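Local structure of glutathione S-transferase (Legionella pneumophila subsp. pneumophila str. Philadelphia 1, 3NIV) at residues I4-T12 with A27-L35; V164-V175 with I194-F204. The protein probably acts as a zeta-class glutathione transferase that isomerises maleylacetoacetate with the help of glutathione. One frame throughout, in Å; residues are numbered along the deposited sequence.

Contact 1. Residues I4-T12 with A27-L35; sequences ILYDYFRST and AYEKIEVHL
Leu-5 and Asp-7 bond in parallel register to Glu-29, Ile-31 and Val-33, joining the two strands of the beta-alpha-beta unit that opens the thioredoxin-like domain. Leu-5 N donates to Glu-29 O (2.7 Å), Asp-7 N to Ile-31 O and Val-33 N to Asp-7 O; the return bond from Ile-31 N to Leu-5 O is weak. Ile-31 shows how one face is filled. Its CB lies beside Leu-5 O and above the rim of the Tyr-6 ring, and CG2, anti to the backbone N, runs alongside that ring to CD2 of Tyr-6 (3.7 Å). CG1 takes the other branch, toward Ile-4, and the terminal CD1 reaches CG2 of Ile-4 (3.6 Å) while making an off-centre CH-pi contact with the Tyr-6 ring. Farther along, Leu-35 lays CG over one face of the Tyr-8 ring, 4.0 Å from its centroid, and Val-33 O meets the edge of that ring. Leu-5, Asp-7, Lys-30 and Glu-32 share the face turned to helix 12-23, where Arg-18 forms a salt bridge with Asp-7 OD1. The carboxylates of Asp-7 and Glu-32 lie side by side with their planes 77° apart. Asp-7 OD2 and Glu-32 OE2 are 2.6 Å apart, and Lys-30 NZ grips Glu-32 OE2 at 2.7 Å through the anti lone pair.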
loop_
_atom_site.group_PDB
_atom_site.type_symbol
_atom_site.label_atom_id
_atom_site.label_comp_id
_atom_site.label_asym_id
_atom_site.label_seq_id
_atom_site.Cartn_x
_atom_site.Cartn_y
_atom_site.Cartn_z
ATOM N N ILE A 4 -18.316 8.362 11.243
ATOM C CA ILE A 4 -17.308 8.661 12.259
ATOM C C ILE A 4 -15.873 8.350 11.837
ATOM O O ILE A 4 -15.500 7.190 11.681
ATOM C CB ILE A 4 -17.562 7.880 13.555
ATOM C CG1 ILE A 4 -18.933 8.217 14.134
ATOM C CG2 ILE A 4 -16.468 8.180 14.571
ATOM C CD1 ILE A 4 -19.159 7.610 15.505
ATOM N N LEU A 5 -15.067 9.393 11.674
ATOM C CA LEU A 5 -13.630 9.224 11.469
ATOM C C LEU A 5 -12.887 9.372 12.793
ATOM O O LEU A 5 -13.092 10.347 13.512
ATOM C CB LEU A 5 -13.107 10.257 10.474
ATOM C CG LEU A 5 -11.591 10.289 10.285
ATOM C CD1 LEU A 5 -11.136 9.071 9.506
ATOM C CD2 LEU A 5 -11.151 11.560 9.578
ATOM N N TYR A 6 -12.045 8.400 13.127
ATOM C CA TYR A 6 -11.130 8.547 14.250
ATOM C C TYR A 6 -9.819 9.098 13.708
ATOM O O TYR A 6 -9.233 8.543 12.775
ATOM C CB TYR A 6 -10.934 7.227 14.990
ATOM C CG TYR A 6 -12.151 6.844 15.786
ATOM C CD1 TYR A 6 -13.280 6.351 15.158
ATOM C CD2 TYR A 6 -12.188 7.009 17.163
ATOM C CE1 TYR A 6 -14.410 6.020 15.873
ATOM C CE2 TYR A 6 -13.317 6.673 17.890
ATOM C CZ TYR A 6 -14.430 6.179 17.237
ATOM O OH TYR A 6 -15.568 5.842 17.945
ATOM N N ASP A 7 -9.378 10.211 14.285
ATOM C CA ASP A 7 -8.364 11.038 13.648
ATOM C C ASP A 7 -7.208 11.441 14.565
ATOM O O ASP A 7 -7.411 11.845 15.712
ATOM C CB ASP A 7 -9.026 12.291 13.064
ATOM C CG ASP A 7 -8.097 13.076 12.164
ATOM O OD1 ASP A 7 -7.497 12.486 11.247
ATOM O OD2 ASP A 7 -7.974 14.297 12.366
ATOM N N TYR A 8 -5.995 11.328 14.033
ATOM C CA TYR A 8 -4.813 11.890 14.665
ATOM C C TYR A 8 -4.229 12.991 13.786
ATOM O O TYR A 8 -3.919 12.766 12.614
ATOM C CB TYR A 8 -3.767 10.818 14.885
ATOM C CG TYR A 8 -2.519 11.352 15.517
ATOM C CD1 TYR A 8 -2.583 12.141 16.658
ATOM C CD2 TYR A 8 -1.280 11.069 14.985
ATOM C CE1 TYR A 8 -1.446 12.631 17.251
ATOM C CE2 TYR A 8 -0.136 11.551 15.572
ATOM C CZ TYR A 8 -0.223 12.330 16.706
ATOM O OH TYR A 8 0.921 12.805 17.285
ATOM N N PHE A 9 -4.060 14.180 14.349
ATOM C CA PHE A 9 -3.785 15.337 13.508
ATOM C C PHE A 9 -2.383 15.342 12.889
ATOM O O PHE A 9 -2.156 15.961 11.855
ATOM C CB PHE A 9 -4.085 16.639 14.258
ATOM C CG PHE A 9 -3.007 17.058 15.198
ATOM C CD1 PHE A 9 -2.150 18.106 14.864
ATOM C CD2 PHE A 9 -2.851 16.422 16.421
ATOM C CE1 PHE A 9 -1.141 18.511 15.736
ATOM C CE2 PHE A 9 -1.844 16.816 17.304
ATOM C CZ PHE A 9 -0.982 17.871 16.958
ATOM N N ARG A 10 -1.449 14.631 13.502
ATOM C CA ARG A 10 -0.098 14.553 12.952
ATOM C C ARG A 10 0.085 13.405 11.958
ATOM O O ARG A 10 1.195 13.169 11.467
ATOM C CB ARG A 10 0.933 14.424 14.081
ATOM C CG ARG A 10 0.958 15.617 15.025
ATOM C CD ARG A 10 2.265 15.715 15.796
ATOM N NE ARG A 10 2.178 16.761 16.818
ATOM C CZ ARG A 10 2.018 16.527 18.119
ATOM N NH1 ARG A 10 1.943 15.279 18.570
ATOM N NH2 ARG A 10 1.929 17.541 18.966
ATOM N N SER A 11 -0.994 12.683 11.669
ATOM C CA SER A 11 -0.888 11.507 10.828
ATOM C C SER A 11 -1.047 11.828 9.346
ATOM O O SER A 11 -2.044 12.411 8.941
ATOM C CB SER A 11 -1.932 10.480 11.233
ATOM O OG SER A 11 -2.036 9.498 10.238
ATOM N N THR A 12 -0.067 11.424 8.544
ATOM C CA THR A 12 -0.153 11.513 7.086
ATOM C C THR A 12 -1.326 10.695 6.547
ATOM O O THR A 12 -2.137 11.190 5.777
ATOM C CB THR A 12 1.125 10.980 6.444
ATOM O OG1 THR A 12 2.256 11.666 6.992
ATOM C CG2 THR A 12 1.097 11.163 4.939
ATOM N N ALA A 27 -20.510 13.941 4.119
ATOM C CA ALA A 27 -20.773 14.321 5.502
ATOM C C ALA A 27 -20.275 13.251 6.469
ATOM O O ALA A 27 -20.728 12.098 6.442
ATOM C CB ALA A 27 -22.260 14.570 5.715
ATOM N N TYR A 28 -19.341 13.643 7.327
ATOM C CA TYR A 28 -18.859 12.746 8.363
ATOM C C TYR A 28 -18.702 13.463 9.682
ATOM O O TYR A 28 -19.204 14.564 9.869
ATOM C CB TYR A 28 -17.529 12.114 7.972
ATOM C CG TYR A 28 -16.378 13.090 7.813
ATOM C CD1 TYR A 28 -15.319 13.109 8.713
ATOM C CD2 TYR A 28 -16.344 13.974 6.747
ATOM C CE1 TYR A 28 -14.257 13.990 8.551
ATOM C CE2 TYR A 28 -15.296 14.854 6.577
ATOM C CZ TYR A 28 -14.255 14.861 7.476
ATOM O OH TYR A 28 -13.216 15.743 7.278
ATOM N N GLU A 29 -17.965 12.828 10.586
ATOM C CA GLU A 29 -17.873 13.278 11.961
ATOM C C GLU A 29 -16.540 12.858 12.568
ATOM O O GLU A 29 -16.244 11.664 12.683
ATOM C CB GLU A 29 -19.030 12.685 12.753
ATOM C CG GLU A 29 -18.836 12.689 14.243
ATOM C CD GLU A 29 -20.141 12.477 14.981
ATOM O OE1 GLU A 29 -21.062 11.852 14.401
ATOM O OE2 GLU A 29 -20.243 12.943 16.138
ATOM N N LYS A 30 -15.750 13.851 12.963
ATOM C CA LYS A 30 -14.365 13.645 13.370
ATOM C C LYS A 30 -14.232 13.375 14.868
ATOM O O LYS A 30 -15.005 13.881 15.675
ATOM C CB LYS A 30 -13.510 14.858 12.956
ATOM C CG LYS A 30 -11.999 14.601 12.936
ATOM C CD LYS A 30 -11.261 15.516 11.960
ATOM C CE LYS A 30 -11.472 16.981 12.317
ATOM N NZ LYS A 30 -11.251 17.245 13.782
ATOM N N ILE A 31 -13.251 12.558 15.223
ATOM C CA ILE A 31 -12.970 12.230 16.610
ATOM C C ILE A 31 -11.467 12.240 16.831
ATOM O O ILE A 31 -10.769 11.307 16.435
ATOM C CB ILE A 31 -13.518 10.850 16.996
ATOM C CG1 ILE A 31 -15.047 10.876 17.008
ATOM C CG2 ILE A 31 -12.975 10.424 18.358
ATOM C CD1 ILE A 31 -15.668 9.734 17.769
ATOM N N GLU A 32 -10.975 13.296 17.471
ATOM C CA GLU A 32 -9.537 13.484 17.629
ATOM C C GLU A 32 -8.972 12.726 18.810
ATOM O O GLU A 32 -9.394 12.928 19.945
ATOM C CB GLU A 32 -9.205 14.967 17.742
ATOM C CG GLU A 32 -9.579 15.741 16.512
ATOM C CD GLU A 32 -8.707 15.391 15.330
ATOM O OE1 GLU A 32 -7.608 14.822 15.535
ATOM O OE2 GLU A 32 -9.120 15.694 14.193
ATOM N N VAL A 33 -8.014 11.851 18.522
ATOM C CA VAL A 33 -7.347 11.043 19.531
ATOM C C VAL A 33 -5.833 11.147 19.387
ATOM O O VAL A 33 -5.340 11.839 18.502
ATOM C CB VAL A 33 -7.727 9.557 19.400
ATOM C CG1 VAL A 33 -9.233 9.389 19.288
ATOM C CG2 VAL A 33 -7.018 8.927 18.207
ATOM N N HIS A 34 -5.107 10.434 20.245
ATOM C CA HIS A 34 -3.643 10.416 20.212
ATOM C C HIS A 34 -3.041 9.251 19.415
ATOM O O HIS A 34 -3.181 9.192 18.197
ATOM C CB HIS A 34 -3.089 10.446 21.633
ATOM C CG HIS A 34 -3.803 11.411 22.518
ATOM N ND1 HIS A 34 -3.678 12.779 22.377
ATOM C CD2 HIS A 34 -4.677 11.216 23.535
ATOM C CE1 HIS A 34 -4.432 13.382 23.277
ATOM N NE2 HIS A 34 -5.049 12.456 23.992
ATOM N N LEU A 35 -2.365 8.332 20.093
ATOM C CA LEU A 35 -1.652 7.263 19.398
ATOM C C LEU A 35 -1.685 5.922 20.134
ATOM O O LEU A 35 -1.710 5.871 21.366
ATOM C CB LEU A 35 -0.208 7.686 19.140
ATOM C CG LEU A 35 -0.012 8.627 17.953
ATOM C CD1 LEU A 35 1.164 9.567 18.185
ATOM C CD2 LEU A 35 0.177 7.820 16.686
#

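Contact 2. Residues V164-V175 with I194-F204; sequences VGLADVCLIPQV and INEYCLTLPAF
A water joins Asn-195 to Ile-172, donating to OD1 of Asn-195 at 2.6 Å and to the backbone O of Ile-172 at 2.9 Å. With CG anti to its own N (chi1 -180°), Asn-195 extends its amide toward helix 166-175, where CG1 of Val-175 meets it from the opposite direction and touches ND2 (3.6 Å). The rest of the contact is largely apolar. Ile-172 is its centre: CG1 approaches Asn-195 OD1, CD1 rests against CB of Cys-198 (3.8 Å), and CG2 slides past CD2 of Leu-199. Ile-172 also crosses Phe-204 at about a right angle, CG1 lying 3.6 Å from CE2 of the ring. Phe-204 is wedged in by more than this neighbour. Val-164 CG1 meets the ring edge in plane, 3.5 Å from CZ, as does the backbone O of Asp-168, while Cys-198 CB from its own segment sits over the centre of one face. The short helical segments 166-175 and 194-198 cross at -99°. At the start of the first, Asp-168 turns back so that OD1 accepts the N-H of the N-cap residue Gly-165 (2.8 Å, 160° at the hydrogen), and OD2 packs on CG2 of Ile-194. This aspartate-to-N-cap bond is half of a capping box, as in the N-capping motif at the start of the core helix in the all-helical domain of glutathione transferases.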
loop_
_atom_site.group_PDB
_atom_site.type_symbol
_atom_site.label_atom_id
_atom_site.label_comp_id
_atom_site.label_asym_id
_atom_site.label_seq_id
_atom_site.Cartn_x
_atom_site.Cartn_y
_atom_site.Cartn_z
ATOM N N VAL A 164 -8.780 16.744 -9.773
ATOM C CA VAL A 164 -7.932 16.206 -8.727
ATOM C C VAL A 164 -8.332 14.757 -8.440
ATOM O O VAL A 164 -9.516 14.410 -8.497
ATOM C CB VAL A 164 -8.055 17.068 -7.476
ATOM C CG1 VAL A 164 -7.289 16.457 -6.328
ATOM C CG2 VAL A 164 -7.530 18.449 -7.771
ATOM N N GLY A 165 -7.353 13.907 -8.144
ATOM C CA GLY A 165 -7.654 12.508 -7.918
ATOM C C GLY A 165 -6.897 11.861 -6.778
ATOM O O GLY A 165 -6.243 12.547 -5.974
ATOM N N LEU A 166 -6.985 10.532 -6.723
ATOM C CA LEU A 166 -6.342 9.729 -5.690
ATOM C C LEU A 166 -4.854 10.008 -5.564
ATOM O O LEU A 166 -4.341 10.110 -4.466
ATOM C CB LEU A 166 -6.554 8.230 -5.961
ATOM C CG LEU A 166 -5.899 7.274 -4.956
ATOM C CD1 LEU A 166 -6.454 7.499 -3.550
ATOM C CD2 LEU A 166 -6.057 5.799 -5.382
ATOM N N ALA A 167 -4.157 10.105 -6.686
ATOM C CA ALA A 167 -2.739 10.422 -6.657
ATOM C C ALA A 167 -2.476 11.779 -5.997
ATOM O O ALA A 167 -1.507 11.930 -5.247
ATOM C CB ALA A 167 -2.163 10.405 -8.060
ATOM N N ASP A 168 -3.318 12.771 -6.278
ATOM C CA ASP A 168 -3.127 14.090 -5.675
ATOM C C ASP A 168 -3.430 14.004 -4.175
ATOM O O ASP A 168 -2.743 14.598 -3.343
ATOM C CB ASP A 168 -4.030 15.139 -6.344
ATOM C CG ASP A 168 -3.822 15.222 -7.841
ATOM O OD1 ASP A 168 -4.690 14.730 -8.601
ATOM O OD2 ASP A 168 -2.780 15.769 -8.259
ATOM N N VAL A 169 -4.466 13.244 -3.843
ATOM C CA VAL A 169 -4.854 13.060 -2.462
ATOM C C VAL A 169 -3.698 12.489 -1.637
ATOM O O VAL A 169 -3.513 12.870 -0.483
ATOM C CB VAL A 169 -6.069 12.136 -2.339
ATOM C CG1 VAL A 169 -6.353 11.844 -0.864
ATOM C CG2 VAL A 169 -7.271 12.752 -3.021
ATOM N N CYS A 170 -2.916 11.589 -2.227
ATOM C CA CYS A 170 -1.790 10.991 -1.509
ATOM C C CYS A 170 -0.519 11.827 -1.598
ATOM O O CYS A 170 0.340 11.751 -0.726
ATOM C CB CYS A 170 -1.518 9.568 -1.996
ATOM S SG CYS A 170 -2.857 8.424 -1.632
ATOM N N LEU A 171 -0.411 12.628 -2.652
ATOM C CA LEU A 171 0.791 13.422 -2.899
ATOM C C LEU A 171 0.952 14.581 -1.918
ATOM O O LEU A 171 2.034 14.796 -1.368
ATOM C CB LEU A 171 0.782 13.965 -4.324
ATOM C CG LEU A 171 1.975 14.845 -4.695
ATOM C CD1 LEU A 171 3.278 14.095 -4.452
ATOM C CD2 LEU A 171 1.889 15.319 -6.149
ATOM N N ILE A 172 -0.127 15.323 -1.700
ATOM C CA ILE A 172 -0.060 16.504 -0.847
ATOM C C ILE A 172 0.482 16.200 0.558
ATOM O O ILE A 172 1.423 16.840 1.001
ATOM C CB ILE A 172 -1.401 17.295 -0.849
ATOM C CG1 ILE A 172 -1.463 18.202 -2.073
ATOM C CG2 ILE A 172 -1.556 18.141 0.392
ATOM C CD1 ILE A 172 -1.273 17.489 -3.408
ATOM N N PRO A 173 -0.087 15.200 1.251
ATOM C CA PRO A 173 0.460 14.852 2.574
ATOM C C PRO A 173 1.942 14.451 2.532
ATOM O O PRO A 173 2.700 14.843 3.414
ATOM C CB PRO A 173 -0.422 13.685 3.029
ATOM C CG PRO A 173 -1.712 13.896 2.297
ATOM C CD PRO A 173 -1.317 14.447 0.947
ATOM N N GLN A 174 2.361 13.718 1.512
ATOM C CA GLN A 174 3.768 13.350 1.395
ATOM C C GLN A 174 4.705 14.561 1.262
ATOM O O GLN A 174 5.794 14.574 1.823
ATOM C CB GLN A 174 3.981 12.397 0.217
ATOM C CG GLN A 174 5.347 11.728 0.211
ATOM C CD GLN A 174 5.642 10.963 1.501
ATOM O OE1 GLN A 174 6.632 11.233 2.166
ATOM N NE2 GLN A 174 4.776 10.010 1.855
ATOM N N VAL A 175 4.274 15.565 0.504
ATOM C CA VAL A 175 5.070 16.756 0.263
ATOM C C VAL A 175 5.129 17.593 1.545
ATOM O O VAL A 175 6.153 18.180 1.874
ATOM C CB VAL A 175 4.482 17.573 -0.904
ATOM C CG1 VAL A 175 5.164 18.938 -1.031
ATOM C CG2 VAL A 175 4.605 16.786 -2.200
ATOM N N ILE A 194 1.826 21.004 -8.714
ATOM C CA ILE A 194 0.591 20.330 -8.316
ATOM C C ILE A 194 0.273 20.608 -6.861
ATOM O O ILE A 194 -0.856 20.957 -6.514
ATOM C CB ILE A 194 0.702 18.795 -8.480
ATOM C CG1 ILE A 194 0.855 18.419 -9.953
ATOM C CG2 ILE A 194 -0.513 18.108 -7.889
ATOM C CD1 ILE A 194 1.219 16.957 -10.187
ATOM N N ASN A 195 1.281 20.440 -6.007
ATOM C CA ASN A 195 1.137 20.741 -4.587
ATOM C C ASN A 195 0.665 22.172 -4.357
ATOM O O ASN A 195 -0.271 22.416 -3.592
ATOM C CB ASN A 195 2.452 20.521 -3.842
ATOM C CG ASN A 195 2.331 20.822 -2.359
ATOM O OD1 ASN A 195 1.506 20.230 -1.663
ATOM N ND2 ASN A 195 3.140 21.749 -1.873
ATOM N N GLU A 196 1.324 23.116 -5.018
ATOM C CA GLU A 196 0.925 24.519 -4.927
ATOM C C GLU A 196 -0.531 24.679 -5.330
ATOM O O GLU A 196 -1.345 25.217 -4.578
ATOM C CB GLU A 196 1.788 25.395 -5.830
ATOM C CG GLU A 196 2.939 26.086 -5.139
ATOM C CD GLU A 196 3.312 27.396 -5.832
ATOM O OE1 GLU A 196 2.650 27.731 -6.843
ATOM O OE2 GLU A 196 4.256 28.081 -5.370
ATOM N N TYR A 197 -0.859 24.212 -6.525
ATOM C CA TYR A 197 -2.243 24.278 -6.965
ATOM C C TYR A 197 -3.194 23.698 -5.918
ATOM O O TYR A 197 -3.998 24.425 -5.332
ATOM C CB TYR A 197 -2.443 23.584 -8.305
ATOM C CG TYR A 197 -3.895 23.510 -8.687
ATOM C CD1 TYR A 197 -4.547 24.611 -9.210
ATOM C CD2 TYR A 197 -4.627 22.346 -8.489
ATOM C CE1 TYR A 197 -5.881 24.556 -9.545
ATOM C CE2 TYR A 197 -5.963 22.283 -8.818
ATOM C CZ TYR A 197 -6.585 23.389 -9.352
ATOM O OH TYR A 197 -7.918 23.330 -9.691
ATOM N N CYS A 198 -3.095 22.394 -5.675
ATOM C CA CYS A 198 -3.993 21.738 -4.741
ATOM C C CYS A 198 -4.150 22.498 -3.437
ATOM O O CYS A 198 -5.238 22.532 -2.862
ATOM C CB CYS A 198 -3.544 20.296 -4.466
ATOM S SG CYS A 198 -3.812 19.162 -5.855
ATOM N N LEU A 199 -3.073 23.121 -2.968
ATOM C CA LEU A 199 -3.115 23.778 -1.666
ATOM C C LEU A 199 -4.053 24.984 -1.598
ATOM O O LEU A 199 -4.281 25.544 -0.526
ATOM C CB LEU A 199 -1.706 24.125 -1.199
ATOM C CG LEU A 199 -1.056 22.846 -0.676
ATOM C CD1 LEU A 199 0.365 23.059 -0.160
ATOM C CD2 LEU A 199 -1.949 22.234 0.399
ATOM N N THR A 200 -4.619 25.360 -2.739
ATOM C CA THR A 200 -5.547 26.484 -2.794
ATOM C C THR A 200 -7.016 26.048 -2.717
ATOM O O THR A 200 -7.915 26.884 -2.583
ATOM C CB THR A 200 -5.355 27.293 -4.077
ATOM O OG1 THR A 200 -5.869 26.549 -5.181
ATOM C CG2 THR A 200 -3.880 27.580 -4.312
ATOM N N LEU A 201 -7.265 24.746 -2.810
ATOM C CA LEU A 201 -8.617 24.231 -2.653
ATOM C C LEU A 201 -8.947 24.056 -1.168
ATOM O O LEU A 201 -8.105 23.610 -0.387
ATOM C CB LEU A 201 -8.760 22.897 -3.381
ATOM C CG LEU A 201 -8.050 22.770 -4.734
ATOM C CD1 LEU A 201 -7.986 21.310 -5.201
ATOM C CD2 LEU A 201 -8.706 23.642 -5.785
ATOM N N PRO A 202 -10.170 24.443 -0.771
ATOM C CA PRO A 202 -10.680 24.244 0.586
ATOM C C PRO A 202 -10.563 22.789 1.024
ATOM O O PRO A 202 -10.164 22.517 2.165
ATOM C CB PRO A 202 -12.159 24.611 0.452
ATOM C CG PRO A 202 -12.197 25.583 -0.640
ATOM C CD PRO A 202 -11.097 25.234 -1.595
ATOM N N ALA A 203 -10.917 21.865 0.134
ATOM C CA ALA A 203 -10.868 20.443 0.457
ATOM C C ALA A 203 -9.478 20.041 0.943
ATOM O O ALA A 203 -9.345 19.290 1.915
ATOM C CB ALA A 203 -11.296 19.591 -0.741
ATOM N N PHE A 204 -8.443 20.547 0.280
ATOM C CA PHE A 204 -7.078 20.294 0.740
ATOM C C PHE A 204 -6.740 21.145 1.955
ATOM O O PHE A 204 -6.297 20.633 2.986
ATOM C CB PHE A 204 -6.066 20.541 -0.376
ATOM C CG PHE A 204 -6.009 19.439 -1.394
ATOM C CD1 PHE A 204 -6.953 19.358 -2.399
ATOM C CD2 PHE A 204 -5.018 18.474 -1.337
ATOM C CE1 PHE A 204 -6.906 18.337 -3.335
ATOM C CE2 PHE A 204 -4.964 17.448 -2.269
ATOM C CZ PHE A 204 -5.906 17.382 -3.267
HETATM O O HOH W 1 1.708 19.675 0.917
#

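The two contacts follow one another along the chain, with centres about 19 Å apart, and belong to the two halves of the transferase fold. Contact 1 lies toward the surface, at one edge of the thioredoxin-like domain's mixed sheet, where strand 30-32 is outermost; contact 2 is buried in the helical C-terminal domain. Helix 12-23 connects them: it is the crossover between the strands of contact 1, and its other neighbours include Pro-173, Ala-203 and Phe-204 of contact 2. The segments themselves touch where Thr-12 CG2 meets Pro-173 CB at 3.5 Å, and Thr-12 OG1 bonds to Asn-177 farther along helix 166-180. The helical core is thus fastened directly to the beta-alpha-beta unit across the domain interface.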